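Local coordinates for protein rutinosidase (Aspergillus niger, PDB 6I1A) that acts as a secreted family 5 rutinosidase, releasing rutinose from rutinosides, and probably also has exo-1,3-beta-glucanase activity, at residues G24-G29 and S336-K341; I80-S85 and C359-I364; V90-T95 and H131-T136. All blocks are in the same frame, centred on the assembly; numbering follows the deposited sequence. Where two conformers were deposited one is given.

Contact 1 (G24-G29 and S336-K341); sequences GVNLGG and SYWTAK
Asn-26 sets its amide obliquely against the indole of Trp-338. The nearest atoms are Asn-26 CG and Trp-338 CE3, 3.3 Å apart. The side chains cross at about a right angle, and the amide and ring planes are 47° apart. Chi1 of Asn-26 (-74°) keeps CG beside the backbone N, and the turn about chi2 directs ND2 to the neighbouring strand. Tyr-337 O thus gains a second donor: besides Asn-26 N at 2.8 Å, it has Asn-26 ND2 at 3.1 Å, above the carbonyl plane. The amide's OD1 takes a bond from Arg-92 NH1, and ND2 also bonds Gly-302 O. Here the first and last strands of the TIM barrel, 22-26 and 334-337, run parallel and close the barrel. A cis peptide joins Trp-338 to Thr-339, as in other family 5 enzymes. Beyond it, Ala-340 N bonds Asn-26 O at 2.9 Å. Thr-339 OG1, anti to its backbone N (chi1 -177°), accepts from Gly-28 N at 3.0 Å and donates to a water. That water also links Gly-28 O and Lys-341 N. Leu-27 CD2 touches Ala-340 CB at 3.8 Å.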
# COMPACT_ATOMS: atom_id res chain seq x y z
N GLY A 24 24.48 6.93 -5.57
CA GLY A 24 25.21 5.71 -5.87
C GLY A 24 24.57 4.84 -6.92
O GLY A 24 23.54 5.15 -7.54
N VAL A 25 25.18 3.70 -7.09
CA VAL A 25 24.65 2.61 -7.92
C VAL A 25 24.91 1.26 -7.24
O VAL A 25 25.94 1.08 -6.55
CB VAL A 25 25.27 2.71 -9.33
CG1 VAL A 25 26.72 2.31 -9.39
CG2 VAL A 25 24.44 1.95 -10.33
N ASN A 26 24.04 0.32 -7.56
CA ASN A 26 24.29 -1.10 -7.27
C ASN A 26 25.13 -1.71 -8.36
O ASN A 26 24.96 -1.38 -9.54
CB ASN A 26 23.00 -1.90 -7.19
CG ASN A 26 22.25 -1.60 -5.90
OD1 ASN A 26 22.51 -2.29 -4.90
ND2 ASN A 26 21.40 -0.57 -5.89
N LEU A 27 26.06 -2.57 -7.96
CA LEU A 27 26.78 -3.45 -8.90
C LEU A 27 26.07 -4.80 -8.86
O LEU A 27 26.70 -5.85 -8.50
CB LEU A 27 28.27 -3.49 -8.57
CG LEU A 27 29.03 -2.20 -8.52
CD1 LEU A 27 30.50 -2.42 -8.24
CD2 LEU A 27 28.86 -1.37 -9.79
N GLY A 28 24.79 -4.85 -9.17
CA GLY A 28 24.02 -6.07 -9.14
C GLY A 28 24.29 -6.97 -10.33
O GLY A 28 24.83 -6.53 -11.34
N GLY A 29 23.92 -8.24 -10.24
CA GLY A 29 24.07 -9.17 -11.34
C GLY A 29 25.51 -9.51 -11.63
O GLY A 29 25.79 -10.10 -12.67
N SER A 336 20.85 4.58 -4.15
CA SER A 336 21.67 3.82 -5.11
C SER A 336 20.76 3.07 -6.07
O SER A 336 19.91 2.28 -5.68
CB SER A 336 22.70 2.86 -4.48
OG SER A 336 22.20 2.07 -3.45
N TYR A 337 20.91 3.35 -7.37
CA TYR A 337 20.04 2.83 -8.43
C TYR A 337 20.33 1.37 -8.68
O TYR A 337 21.49 0.92 -8.61
CB TYR A 337 20.30 3.64 -9.71
CG TYR A 337 19.18 3.55 -10.71
CD1 TYR A 337 18.12 4.41 -10.63
CD2 TYR A 337 19.17 2.59 -11.70
CE1 TYR A 337 17.08 4.35 -11.53
CE2 TYR A 337 18.08 2.47 -12.58
CZ TYR A 337 17.03 3.35 -12.47
OH TYR A 337 15.96 3.27 -13.32
N TRP A 338 19.29 0.62 -9.01
CA TRP A 338 19.41 -0.78 -9.48
C TRP A 338 19.27 -0.71 -10.99
O TRP A 338 18.13 -0.55 -11.44
CB TRP A 338 18.37 -1.71 -8.87
CG TRP A 338 18.66 -3.15 -9.16
CD1 TRP A 338 18.36 -3.91 -10.26
CD2 TRP A 338 19.49 -3.99 -8.32
NE1 TRP A 338 18.88 -5.17 -10.12
CE2 TRP A 338 19.58 -5.24 -8.95
CE3 TRP A 338 20.09 -3.83 -7.06
CZ2 TRP A 338 20.25 -6.33 -8.39
CZ3 TRP A 338 20.77 -4.89 -6.52
CH2 TRP A 338 20.85 -6.11 -7.16
N THR A 339 20.33 -0.88 -11.78
CA THR A 339 21.70 -1.29 -11.43
C THR A 339 22.66 -0.70 -12.44
O THR A 339 22.24 -0.10 -13.48
CB THR A 339 21.73 -2.81 -11.35
OG1 THR A 339 23.03 -3.25 -10.94
CG2 THR A 339 21.38 -3.51 -12.64
N ALA A 340 23.97 -0.83 -12.22
CA ALA A 340 24.97 -0.21 -13.09
C ALA A 340 24.86 -0.72 -14.53
O ALA A 340 24.88 0.15 -15.46
CB ALA A 340 26.35 -0.52 -12.55
N LYS A 341 24.76 -2.01 -14.72
CA LYS A 341 24.86 -2.64 -16.05
C LYS A 341 23.74 -3.65 -16.16
O LYS A 341 23.68 -4.58 -15.38
CB LYS A 341 26.24 -3.29 -16.15
CG LYS A 341 26.89 -3.25 -17.50
CD LYS A 341 28.38 -3.30 -17.29
CE LYS A 341 29.11 -3.20 -18.57
NZ LYS A 341 30.40 -3.89 -18.44
O HOH W 1 24.78 -4.26 -12.85

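Contact 2 (I80-S85 and C359-I364); sequences IDKLAS and CYETFI. With EDO (1,2-ethanediol), chain L.
Ile-364 carries most of the apolar contact with helix 77-85. Its CD1 reaches over the backbone of the other helix, 3.5 Å from Lys-82 O and 3.7 Å from Leu-83 CA. With CG1 beside the backbone N (chi1 -65°), the CG2 branch of Ile-364 is anti to that N and faces Lys-82 and Ser-85, coming within 3.9 Å of Ser-85 OG. Leu-83 meets Ile-364 at about a right angle, with Leu-83 CD2 4.0 Å from Ile-364 CD1. That Leu-83 methyl also nears the Tyr-360 ring.

The charged contact lies beside this. Lys-82 runs out straight and then bends at chi3 (-52°). The bend brings its CD against the Glu-361 chain and its NZ to the carboxylate. The salt bridge from Lys-82 NZ to Glu-361 OE1 is 3.3 Å long, a weak hydrogen bond. Asp-365 is a second, more distant anion for this lysine. Asp-79 lies close to the other Glu-361 oxygen, so the lysine may ease the repulsion between the two acids.

Two polar side chains bond within their own segment. Ser-85 OG donates to Lys-82 O at 2.7 Å. Cys-359 is the N-cap of helix 360-365, and its SG takes a weak bond from Thr-362 N. An ethanediol, probably from the crystallisation liquor, sits at the edge of the Tyr-360 ring.

The axes of segments 80-85 and 360-364 pass 9.6 Å apart at 55°. Helix 77-85 lies on the crossover between strands 22-26 and 90-95, and the C-terminal helix packs beside it, as in the outer helical layer of a TIM barrel.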
# COMPACT_ATOMS: atom_id res chain seq x y z
N ILE A 80 33.79 1.66 -13.32
CA ILE A 80 33.94 2.62 -12.22
C ILE A 80 34.23 4.02 -12.75
O ILE A 80 33.69 5.00 -12.27
CB ILE A 80 35.00 2.16 -11.21
CG1 ILE A 80 34.72 0.72 -10.77
CG2 ILE A 80 35.12 3.13 -10.03
CD1 ILE A 80 33.28 0.42 -10.35
N ASP A 81 35.12 4.13 -13.76
CA ASP A 81 35.39 5.45 -14.37
C ASP A 81 34.13 6.05 -15.00
O ASP A 81 33.88 7.26 -14.80
CB ASP A 81 36.49 5.32 -15.42
CG ASP A 81 37.85 4.96 -14.85
OD1 ASP A 81 38.14 5.29 -13.68
OD2 ASP A 81 38.65 4.37 -15.61
N LYS A 82 33.36 5.24 -15.68
CA LYS A 82 32.11 5.77 -16.31
C LYS A 82 31.13 6.24 -15.23
O LYS A 82 30.54 7.34 -15.29
CB LYS A 82 31.46 4.71 -17.15
CG LYS A 82 30.24 5.25 -17.87
CD LYS A 82 29.56 4.28 -18.68
CE LYS A 82 30.42 3.50 -19.67
NZ LYS A 82 29.65 2.40 -20.32
N LEU A 83 30.96 5.42 -14.18
CA LEU A 83 30.06 5.81 -13.07
C LEU A 83 30.54 7.10 -12.42
O LEU A 83 29.72 7.99 -12.12
CB LEU A 83 30.03 4.63 -12.09
CG LEU A 83 29.34 3.38 -12.61
CD1 LEU A 83 29.61 2.19 -11.71
CD2 LEU A 83 27.85 3.59 -12.78
N ALA A 84 31.83 7.25 -12.13
CA ALA A 84 32.39 8.46 -11.54
C ALA A 84 32.10 9.68 -12.44
O ALA A 84 31.76 10.75 -11.94
CB ALA A 84 33.88 8.31 -11.34
N SER A 85 32.20 9.48 -13.74
CA SER A 85 31.99 10.58 -14.73
C SER A 85 30.53 11.04 -14.63
O SER A 85 30.26 12.21 -15.00
CB SER A 85 32.40 10.18 -16.14
OG SER A 85 31.39 9.44 -16.83
N CYS A 359 19.34 0.27 -16.70
CA CYS A 359 20.80 0.35 -16.93
C CYS A 359 21.29 1.73 -16.63
O CYS A 359 21.09 2.68 -17.43
CB CYS A 359 21.13 -0.07 -18.34
SG CYS A 359 22.92 -0.13 -18.56
N TYR A 360 21.92 1.94 -15.50
CA TYR A 360 22.38 3.28 -15.14
C TYR A 360 23.45 3.81 -16.09
O TYR A 360 23.52 4.99 -16.34
CB TYR A 360 22.89 3.31 -13.70
CG TYR A 360 22.85 4.66 -13.06
CD1 TYR A 360 21.69 5.16 -12.51
CD2 TYR A 360 23.94 5.51 -13.08
CE1 TYR A 360 21.64 6.39 -11.89
CE2 TYR A 360 23.93 6.75 -12.46
CZ TYR A 360 22.76 7.20 -11.84
OH TYR A 360 22.69 8.41 -11.20
N GLU A 361 24.35 2.94 -16.59
CA GLU A 361 25.44 3.40 -17.49
C GLU A 361 24.79 3.97 -18.76
O GLU A 361 25.35 4.95 -19.28
CB GLU A 361 26.38 2.27 -17.83
CG GLU A 361 27.30 1.91 -16.67
CD GLU A 361 28.42 0.96 -17.03
OE1 GLU A 361 28.31 0.33 -18.08
OE2 GLU A 361 29.22 0.70 -16.18
N THR A 362 23.67 3.42 -19.19
CA THR A 362 22.96 3.99 -20.39
C THR A 362 22.58 5.42 -20.07
O THR A 362 22.75 6.35 -20.92
CB THR A 362 21.72 3.17 -20.71
OG1 THR A 362 22.15 1.90 -21.20
CG2 THR A 362 20.85 3.86 -21.74
N PHE A 363 22.04 5.71 -18.89
CA PHE A 363 21.66 7.09 -18.53
C PHE A 363 22.86 8.03 -18.60
O PHE A 363 22.78 9.19 -19.00
CB PHE A 363 21.05 7.14 -17.13
CG PHE A 363 19.84 6.29 -16.92
CD1 PHE A 363 18.99 5.92 -17.93
CD2 PHE A 363 19.53 5.85 -15.63
CE1 PHE A 363 17.84 5.19 -17.71
CE2 PHE A 363 18.39 5.10 -15.41
CZ PHE A 363 17.52 4.80 -16.43
N ILE A 364 24.02 7.59 -18.09
CA ILE A 364 25.23 8.42 -18.11
C ILE A 364 25.58 8.71 -19.60
O ILE A 364 25.87 9.87 -19.91
CB ILE A 364 26.38 7.71 -17.37
CG1 ILE A 364 26.02 7.58 -15.88
CG2 ILE A 364 27.65 8.51 -17.53
CD1 ILE A 364 27.05 6.78 -15.04
C1 EDO L . 24.73 10.73 -10.04
O1 EDO L . 24.72 9.93 -11.15
C2 EDO L . 24.09 12.03 -10.22
O2 EDO L . 24.01 12.69 -8.93

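Contact 3 (V90-T95 and H131-T136); sequences VLRIPT and HIIIDT
Arg-92 and Asp-135 both carry CG anti to the backbone N, with chi1 at 177° and 157°. Both residues lie on the same face of the sheet, and these torsions bring their ends together. The Arg-92 chain stays extended to NE, so its guanidinium passes Ile-133 and comes over the carboxylate two residues further on. The two flat groups stack, with their planes 19° apart. Asp-135 OD2 lies over one face of the guanidinium, 3.3 Å from Arg-92 NH2. The oxygen stands well out of the guanidinium plane, so the attraction of this salt bridge is purely electrostatic. Asp-135 OD2 is instead bonded to His-137 ND1, and it also rests 3.5 Å from Pro-94 CB.

The N-H groups of Arg-92 are used by others. It makes salt bridges to Glu-190, Glu-303 and Asp-264, and hydrogen bonds to Asn-26 and Asn-193. This buried network fixes the guanidinium within the barrel interior.

The backbones pair in parallel register from Val-90 with His-131 to Thr-95 with Thr-136. Leu-91 N bonds His-131 O at 2.9 Å, and Ile-133 N returns to Leu-91 O at 2.8 Å. The ladder continues through Ile-93 to Asp-135. Asp-135 O is gripped twice, by Thr-95 N at 2.8 Å and by Thr-95 OG1 at 2.9 Å. The hydroxyl approaches from above the carbonyl plane and also accepts from Trp-100 NE1.

On the opposite face, Leu-91 and Ile-132 lie side by side, with their CD1 atoms 3.8 Å apart. Ile-93 CD1 touches Ile-132 CG2. This face meets helix 113-128, which completes the beta-alpha-beta crossover between the strands. Helix 161-179 covers Ile-134 and Thr-136, while strands 22-26 and 187-190 flank the pair.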
# COMPACT_ATOMS: atom_id res chain seq x y z
N VAL A 90 28.92 6.42 -4.39
CA VAL A 90 28.66 5.25 -3.51
C VAL A 90 28.46 4.03 -4.38
O VAL A 90 27.74 4.14 -5.42
CB VAL A 90 27.39 5.49 -2.68
CG1 VAL A 90 27.05 4.28 -1.84
CG2 VAL A 90 27.55 6.73 -1.83
N LEU A 91 29.04 2.91 -4.01
CA LEU A 91 28.81 1.63 -4.67
C LEU A 91 28.17 0.69 -3.68
O LEU A 91 28.78 0.43 -2.62
CB LEU A 91 30.10 1.01 -5.22
CG LEU A 91 30.90 1.86 -6.22
CD1 LEU A 91 32.24 1.24 -6.54
CD2 LEU A 91 30.10 2.12 -7.47
N ARG A 92 26.99 0.19 -3.97
CA ARG A 92 26.39 -0.89 -3.17
C ARG A 92 26.68 -2.17 -3.91
O ARG A 92 26.39 -2.29 -5.13
CB ARG A 92 24.90 -0.68 -3.00
CG ARG A 92 24.23 -1.82 -2.25
CD ARG A 92 22.85 -1.46 -1.76
NE ARG A 92 22.14 -2.46 -0.98
CZ ARG A 92 21.28 -3.36 -1.45
NH1 ARG A 92 21.03 -3.50 -2.75
NH2 ARG A 92 20.61 -4.11 -0.56
N ILE A 93 27.28 -3.16 -3.25
CA ILE A 93 27.78 -4.38 -3.87
C ILE A 93 27.11 -5.60 -3.28
O ILE A 93 27.52 -6.10 -2.20
CB ILE A 93 29.32 -4.48 -3.84
CG1 ILE A 93 30.01 -3.20 -4.27
CG2 ILE A 93 29.72 -5.68 -4.66
CD1 ILE A 93 31.51 -3.23 -4.29
N PRO A 94 26.06 -6.13 -3.92
CA PRO A 94 25.40 -7.36 -3.49
C PRO A 94 26.32 -8.55 -3.72
O PRO A 94 26.89 -8.72 -4.80
CB PRO A 94 24.14 -7.45 -4.38
CG PRO A 94 23.92 -6.03 -4.80
CD PRO A 94 25.31 -5.46 -5.01
N THR A 95 26.45 -9.38 -2.69
CA THR A 95 27.23 -10.62 -2.74
C THR A 95 26.34 -11.77 -2.28
O THR A 95 25.39 -11.59 -1.48
CB THR A 95 28.47 -10.51 -1.85
OG1 THR A 95 28.16 -10.42 -0.44
CG2 THR A 95 29.36 -9.34 -2.20
N HIS A 131 32.34 5.61 -1.35
CA HIS A 131 31.95 4.78 -0.16
C HIS A 131 31.40 3.45 -0.66
O HIS A 131 30.72 3.48 -1.70
CB HIS A 131 30.96 5.52 0.73
CG HIS A 131 30.77 4.90 2.09
ND1 HIS A 131 31.72 4.98 3.08
CD2 HIS A 131 29.78 4.07 2.56
CE1 HIS A 131 31.29 4.31 4.14
NE2 HIS A 131 30.15 3.73 3.85
N ILE A 132 31.71 2.36 0.01
CA ILE A 132 31.36 1.01 -0.41
C ILE A 132 30.38 0.43 0.60
O ILE A 132 30.75 0.30 1.78
CB ILE A 132 32.59 0.11 -0.56
CG1 ILE A 132 33.72 0.76 -1.38
CG2 ILE A 132 32.20 -1.22 -1.10
CD1 ILE A 132 33.37 0.98 -2.87
N ILE A 133 29.23 -0.02 0.14
CA ILE A 133 28.30 -0.83 0.97
C ILE A 133 28.45 -2.30 0.59
O ILE A 133 28.21 -2.64 -0.57
CB ILE A 133 26.85 -0.42 0.81
CG1 ILE A 133 26.64 1.04 1.19
CG2 ILE A 133 25.88 -1.35 1.56
CD1 ILE A 133 25.37 1.63 0.61
N ILE A 134 28.92 -3.16 1.50
CA ILE A 134 29.02 -4.60 1.25
C ILE A 134 27.73 -5.26 1.75
O ILE A 134 27.43 -5.17 2.97
CB ILE A 134 30.27 -5.26 1.86
CG1 ILE A 134 31.56 -4.61 1.34
CG2 ILE A 134 30.22 -6.75 1.61
CD1 ILE A 134 32.80 -5.10 2.07
N ASP A 135 26.94 -5.82 0.85
CA ASP A 135 25.65 -6.42 1.17
C ASP A 135 25.73 -7.94 1.05
O ASP A 135 26.06 -8.46 -0.03
CB ASP A 135 24.64 -5.80 0.18
CG ASP A 135 23.40 -6.61 -0.07
OD1 ASP A 135 22.85 -7.29 0.82
OD2 ASP A 135 22.90 -6.46 -1.23
N THR A 136 25.41 -8.66 2.12
CA THR A 136 25.23 -10.11 2.07
C THR A 136 23.79 -10.39 1.63
O THR A 136 22.89 -10.42 2.50
CB THR A 136 25.67 -10.79 3.37
OG1 THR A 136 24.97 -10.21 4.45
CG2 THR A 136 27.14 -10.54 3.59

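In the fold
Contacts 1 and 3 lie in one parallel sheet of the TIM barrel, where strands 22-26 and 90-95 are neighbours. Their centres are about 9 Å apart. Contact 2 belongs to the outer helices. Its centre is about 10 Å from that of contact 1 and about 17 Å from that of contact 3. Thr-339 O and Ala-340 O probably bond the backbone N atoms of Tyr-360 and Glu-361, tying contact 1 to the C-terminal helix. Leu-91 packs on Ile-80 and Leu-83, joining contacts 2 and 3. The chain order is 24-29, 80-85, 90-95, 131-136, 336-341, 359-364, with contact 3 between the segments of the others. Contact 1 closes the barrel; contact 2 joins helices outside that seam.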